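Local coordinates for protein pyrethroid hydrolase (Sphingobium faniae, PDB 5Y5R) that hydrolyses the ester bond of pyrethroid insecticides such as cypermethrin and permethrin, releasing the alcohol and the cyclopropanecarboxylic acid, at residues A103-P108 / R194-A199; L226-S229 / S235-E238. One frame throughout, in Å; residues are numbered along the deposited sequence.

Contact 1: A103-P108 / R194-A199; sequences AVLTAP and RLYIEA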
loop_
_atom_site.group_PDB
_atom_site.type_symbol
_atom_site.label_atom_id
_atom_site.label_comp_id
_atom_site.label_asym_id
_atom_site.label_seq_id
_atom_site.Cartn_x
_atom_site.Cartn_y
_atom_site.Cartn_z
ATOM N N ALA A 103 -0.203 2.793 5.441
ATOM C CA ALA A 103 0.791 2.553 4.408
ATOM C C ALA A 103 2.079 3.292 4.735
ATOM O O ALA A 103 2.094 4.207 5.549
ATOM C CB ALA A 103 0.287 3.004 3.019
ATOM N N VAL A 104 3.161 2.890 4.072
ATOM C CA VAL A 104 4.453 3.541 4.264
ATOM C C VAL A 104 4.387 4.889 3.550
ATOM O O VAL A 104 4.298 4.958 2.321
ATOM C CB VAL A 104 5.609 2.668 3.739
ATOM C CG1 VAL A 104 6.936 3.362 3.951
ATOM C CG2 VAL A 104 5.619 1.336 4.434
ATOM N N LEU A 105 4.449 5.968 4.324
ATOM C CA LEU A 105 4.450 7.336 3.822
ATOM C C LEU A 105 5.766 7.938 4.287
ATOM O O LEU A 105 5.954 8.206 5.475
ATOM C CB LEU A 105 3.263 8.138 4.353
ATOM C CG LEU A 105 3.364 9.625 4.043
ATOM C CD1 LEU A 105 3.176 9.841 2.532
ATOM C CD2 LEU A 105 2.379 10.452 4.886
ATOM N N THR A 106 6.721 8.033 3.381
ATOM C CA THR A 106 8.016 8.569 3.739
ATOM C C THR A 106 8.224 9.893 3.039
ATOM O O THR A 106 7.689 10.147 1.954
ATOM C CB THR A 106 9.166 7.578 3.444
ATOM O OG1 THR A 106 9.245 7.269 2.046
ATOM C CG2 THR A 106 8.890 6.347 4.169
ATOM N N ALA A 107 8.961 10.749 3.720
ATOM C CA ALA A 107 9.303 12.018 3.181
ATOM C C ALA A 107 10.252 11.811 2.013
ATOM O O ALA A 107 10.941 10.787 1.943
ATOM C CB ALA A 107 9.947 12.874 4.273
ATOM N N PRO A 108 10.340 12.788 1.112
ATOM C CA PRO A 108 11.304 12.698 0.007
ATOM C C PRO A 108 12.717 12.378 0.482
ATOM O O PRO A 108 13.255 13.025 1.376
ATOM C CB PRO A 108 11.222 14.093 -0.623
ATOM C CG PRO A 108 9.720 14.501 -0.319
ATOM C CD PRO A 108 9.624 14.084 1.106
ATOM N N ARG A 194 -3.091 14.502 -0.723
ATOM C CA ARG A 194 -2.685 13.287 -0.028
ATOM C C ARG A 194 -3.674 12.999 1.089
ATOM O O ARG A 194 -4.168 13.924 1.756
ATOM C CB ARG A 194 -1.266 13.431 0.563
ATOM C CG ARG A 194 -0.159 13.630 -0.449
ATOM C CD ARG A 194 1.179 13.934 0.259
ATOM N NE ARG A 194 1.175 15.212 0.979
ATOM C CZ ARG A 194 1.579 16.356 0.436
ATOM N NH1 ARG A 194 2.012 16.359 -0.818
ATOM N NH2 ARG A 194 1.554 17.493 1.136
ATOM N N LEU A 195 -4.035 11.732 1.223
ATOM C CA LEU A 195 -4.890 11.271 2.308
ATOM C C LEU A 195 -4.259 10.049 2.960
ATOM O O LEU A 195 -3.832 9.115 2.259
ATOM C CB LEU A 195 -6.301 10.960 1.789
ATOM C CG LEU A 195 -7.237 10.134 2.659
ATOM C CD1 LEU A 195 -7.567 10.915 3.913
ATOM C CD2 LEU A 195 -8.510 9.826 1.864
ATOM N N TYR A 196 -4.189 10.064 4.293
ATOM C CA TYR A 196 -3.794 8.912 5.088
ATOM C C TYR A 196 -5.025 8.337 5.781
ATOM O O TYR A 196 -5.693 9.032 6.546
ATOM C CB TYR A 196 -2.738 9.282 6.137
ATOM C CG TYR A 196 -1.918 8.086 6.600
ATOM C CD1 TYR A 196 -2.387 7.222 7.572
ATOM C CD2 TYR A 196 -0.690 7.816 6.028
ATOM C CE1 TYR A 196 -1.625 6.121 7.979
ATOM C CE2 TYR A 196 0.066 6.728 6.421
ATOM C CZ TYR A 196 -0.398 5.886 7.384
ATOM O OH TYR A 196 0.384 4.807 7.733
ATOM N N ILE A 197 -5.312 7.068 5.531
ATOM C CA ILE A 197 -6.359 6.344 6.248
ATOM C C ILE A 197 -5.661 5.481 7.279
ATOM O O ILE A 197 -5.007 4.496 6.915
ATOM C CB ILE A 197 -7.227 5.486 5.311
ATOM C CG1 ILE A 197 -7.822 6.337 4.191
ATOM C CG2 ILE A 197 -8.326 4.777 6.112
ATOM C CD1 ILE A 197 -8.830 5.598 3.330
ATOM N N GLU A 198 -5.773 5.872 8.554
ATOM C CA GLU A 198 -5.178 5.126 9.646
ATOM C C GLU A 198 -6.067 3.945 9.975
ATOM O O GLU A 198 -7.297 4.046 9.945
ATOM C CB GLU A 198 -5.045 5.967 10.934
ATOM C CG GLU A 198 -4.517 7.361 10.830
ATOM C CD GLU A 198 -4.634 8.117 12.178
ATOM O OE1 GLU A 198 -5.679 8.016 12.857
ATOM O OE2 GLU A 198 -3.682 8.804 12.562
ATOM N N ALA A 199 -5.433 2.846 10.348
ATOM C CA ALA A 199 -6.078 1.681 10.952
ATOM C C ALA A 199 -5.723 1.723 12.437
ATOM O O ALA A 199 -4.568 1.472 12.798
ATOM C CB ALA A 199 -5.600 0.397 10.282
#
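Tyr196 reaches out of strand 194-199 to meet Ala103 and Leu105, on the chain that runs on from the neighbouring strand 95-101. Both strands belong to the parallel sheet of the alpha/beta hydrolase fold, so the contact ties the stretch beyond one strand's C-terminal end to the strand beside it.

The side chain of Tyr196 leaves its strand with CB directed toward 103-108. CG stands anti to the backbone N (chi1 -158°), and this turns the ring toward the loop. Along the ring, CE2 does the apolar work: it lies 4.1 Å from Leu105 CB, which comes in at the ring's edge, close to its plane. The same CE2 passes 3.4 Å from Ala103 O, and CZ follows at 3.5 Å from that oxygen. At the tip, the hydroxyl donates to the carbonyl: Tyr196 OH to Ala103 O is 2.8 Å.

The tyrosine also packs against Tyr100 of strand 95-101 and against Gln210, Met213 and Gln214 of helix 207-216, so the phenol is buried with its proton spent on a backbone oxygen. Replacing Tyr196 by a phenylalanine would probably leave the buried Ala103 carbonyl without this donor and remove this polar tie between loop and strand. Next along the loop, Val104 faces away and lines the pocket of the bound pyrethroid; its backbone is hydrogen-bonded to Ser78.

The bond to Ala103 O is bent at the acceptor, with a C=O...OH angle of 131°, and Tyr196 OH sits 18° from the carbonyl plane.

Contact 2: L226-S229 / S235-E238; sequences LPAS and SMPE. With SO4 (sulfate ion), chain H.
Met236, present as selenomethionine, lays its SE and CE against Leu226, Pro227 and Ala228. The selenium lies 3.7 Å from Pro227 CD and 4.1 Å from Leu226 CB, while the terminal methyl CE is 3.8 Å from Ala228 CB and 3.4 Å from Pro227 O. This is apolar packing, with the methyl also brushing a backbone carbonyl, and no hydrogen bond crosses between the segments. SE already rests on Pro227 CD, and the bend at chi3 (78°) swings the terminal methyl CE round to touch CG and CD of the same ring. Beside the methionine, Ser235 OG comes up to the Ala228 methyl at 3.9 Å.

Behind this first shell, the backbone sets the shape on both sides. Pro227 is the centre of an inverse gamma turn, closed by a weak bond from Ala228 N to Leu226 O, just where strand 222-226 of the alpha/beta hydrolase sheet gives way to the loop that carries His230, assigned to the charge relay system. Met236 holds the N-cap position of helix 237-249, between it and the short helix 232-235.

Farther out, Asp158 binds the segments together from a separate loop: its OD1 accepts from Ser229 N and is also hydrogen-bonded to Ser235 OG. At the helix start, a sulfate ion, probably from the crystallisation liquor, takes a 3.1 Å hydrogen bond from Glu238 N to its O1, with an N-H...O angle of 156°. Arg239 N, one residue on, binds the same ion.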
loop_
_atom_site.group_PDB
_atom_site.type_symbol
_atom_site.label_atom_id
_atom_site.label_comp_id
_atom_site.label_asym_id
_atom_site.label_seq_id
_atom_site.Cartn_x
_atom_site.Cartn_y
_atom_site.Cartn_z
ATOM N N LEU A 226 -9.934 4.724 10.797
ATOM C CA LEU A 226 -10.811 3.570 10.786
ATOM C C LEU A 226 -10.512 2.709 12.002
ATOM O O LEU A 226 -9.340 2.574 12.374
ATOM C CB LEU A 226 -10.594 2.730 9.530
ATOM C CG LEU A 226 -10.830 3.305 8.149
ATOM C CD1 LEU A 226 -10.573 2.169 7.147
ATOM C CD2 LEU A 226 -12.238 3.878 8.008
ATOM N N PRO A 227 -11.582 2.094 12.681
ATOM C CA PRO A 227 -11.363 1.224 13.852
ATOM C C PRO A 227 -11.033 -0.225 13.477
ATOM O O PRO A 227 -11.721 -1.163 13.878
ATOM C CB PRO A 227 -12.705 1.333 14.578
ATOM C CG PRO A 227 -13.707 1.505 13.449
ATOM C CD PRO A 227 -13.009 2.224 12.337
ATOM N N ALA A 228 -9.943 -0.418 12.728
ATOM C CA ALA A 228 -9.589 -1.715 12.150
ATOM C C ALA A 228 -8.130 -2.084 12.445
ATOM O O ALA A 228 -7.297 -1.220 12.711
ATOM C CB ALA A 228 -9.796 -1.701 10.646
ATOM N N SER A 229 -7.803 -3.373 12.322
ATOM C CA SER A 229 -6.392 -3.747 12.397
ATOM C C SER A 229 -5.805 -3.711 10.998
ATOM O O SER A 229 -6.230 -2.886 10.185
ATOM C CB SER A 229 -6.156 -5.105 13.071
ATOM O OG SER A 229 -6.941 -6.145 12.540
ATOM N N SER A 235 -12.145 -6.192 6.741
ATOM C CA SER A 235 -13.133 -6.097 7.813
ATOM C C SER A 235 -14.185 -5.021 7.600
ATOM O O SER A 235 -15.288 -5.180 8.120
ATOM C CB SER A 235 -12.466 -5.879 9.173
ATOM O OG SER A 235 -11.620 -4.777 9.113
HETATM N N MSE A 236 -13.894 -3.939 6.873
HETATM C CA MSE A 236 -14.951 -2.945 6.594
HETATM C C MSE A 236 -14.850 -2.347 5.194
HETATM O O MSE A 236 -14.643 -1.141 5.028
HETATM C CB MSE A 236 -14.900 -1.833 7.645
HETATM C CG MSE A 236 -13.473 -1.447 7.979
HETATM SE SE MSE A 236 -13.360 -0.259 9.559
HETATM C CE MSE A 236 -13.568 -1.474 11.006
ATOM N N PRO A 237 -15.016 -3.195 4.184
ATOM C CA PRO A 237 -14.925 -2.707 2.800
ATOM C C PRO A 237 -15.865 -1.558 2.499
ATOM O O PRO A 237 -15.500 -0.668 1.724
ATOM C CB PRO A 237 -15.304 -3.945 1.962
ATOM C CG PRO A 237 -16.108 -4.790 2.894
ATOM C CD PRO A 237 -15.478 -4.591 4.257
ATOM N N GLU A 238 -17.069 -1.573 3.079
ATOM C CA GLU A 238 -18.071 -0.531 2.822
ATOM C C GLU A 238 -17.597 0.830 3.327
ATOM O O GLU A 238 -17.588 1.817 2.579
ATOM C CB GLU A 238 -19.376 -0.919 3.510
ATOM C CG GLU A 238 -20.176 -2.068 2.890
ATOM C CD GLU A 238 -21.008 -1.639 1.695
ATOM O OE1 GLU A 238 -20.860 -0.478 1.244
ATOM O OE2 GLU A 238 -21.830 -2.459 1.214
HETATM S S SO4 H . -18.601 -2.395 6.564
HETATM O O1 SO4 H . -18.197 -3.204 5.419
HETATM O O2 SO4 H . -17.954 -1.077 6.457
HETATM O O3 SO4 H . -18.251 -3.117 7.776
HETATM O O4 SO4 H . -20.057 -2.192 6.559
#

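In the fold
Contact 1 and contact 2 come one after the other along the chain, with centres about 17 Å apart, and meet through adjacent strands of the central sheet. Glu198 O of contact 1 lies 2.9 Å from Leu226 N of contact 2, a probable hydrogen bond, and Ile197 CG2 packs 3.5 Å from Leu226 CG. Farther along, Ala199 CB sits 3.4 Å from Ala228 O. The charge relay residues lie close to both: the side chain of Asp202 is about 7 Å from those of Tyr196 and Ala228, and that of His230 about 8 Å from those of Ala103 and Ala228. Contact 1 is the nearer to the bound pyrethroid, about 7 Å from the side chain of Ala103, against about 12 Å from the side chain of Ser235 in contact 2.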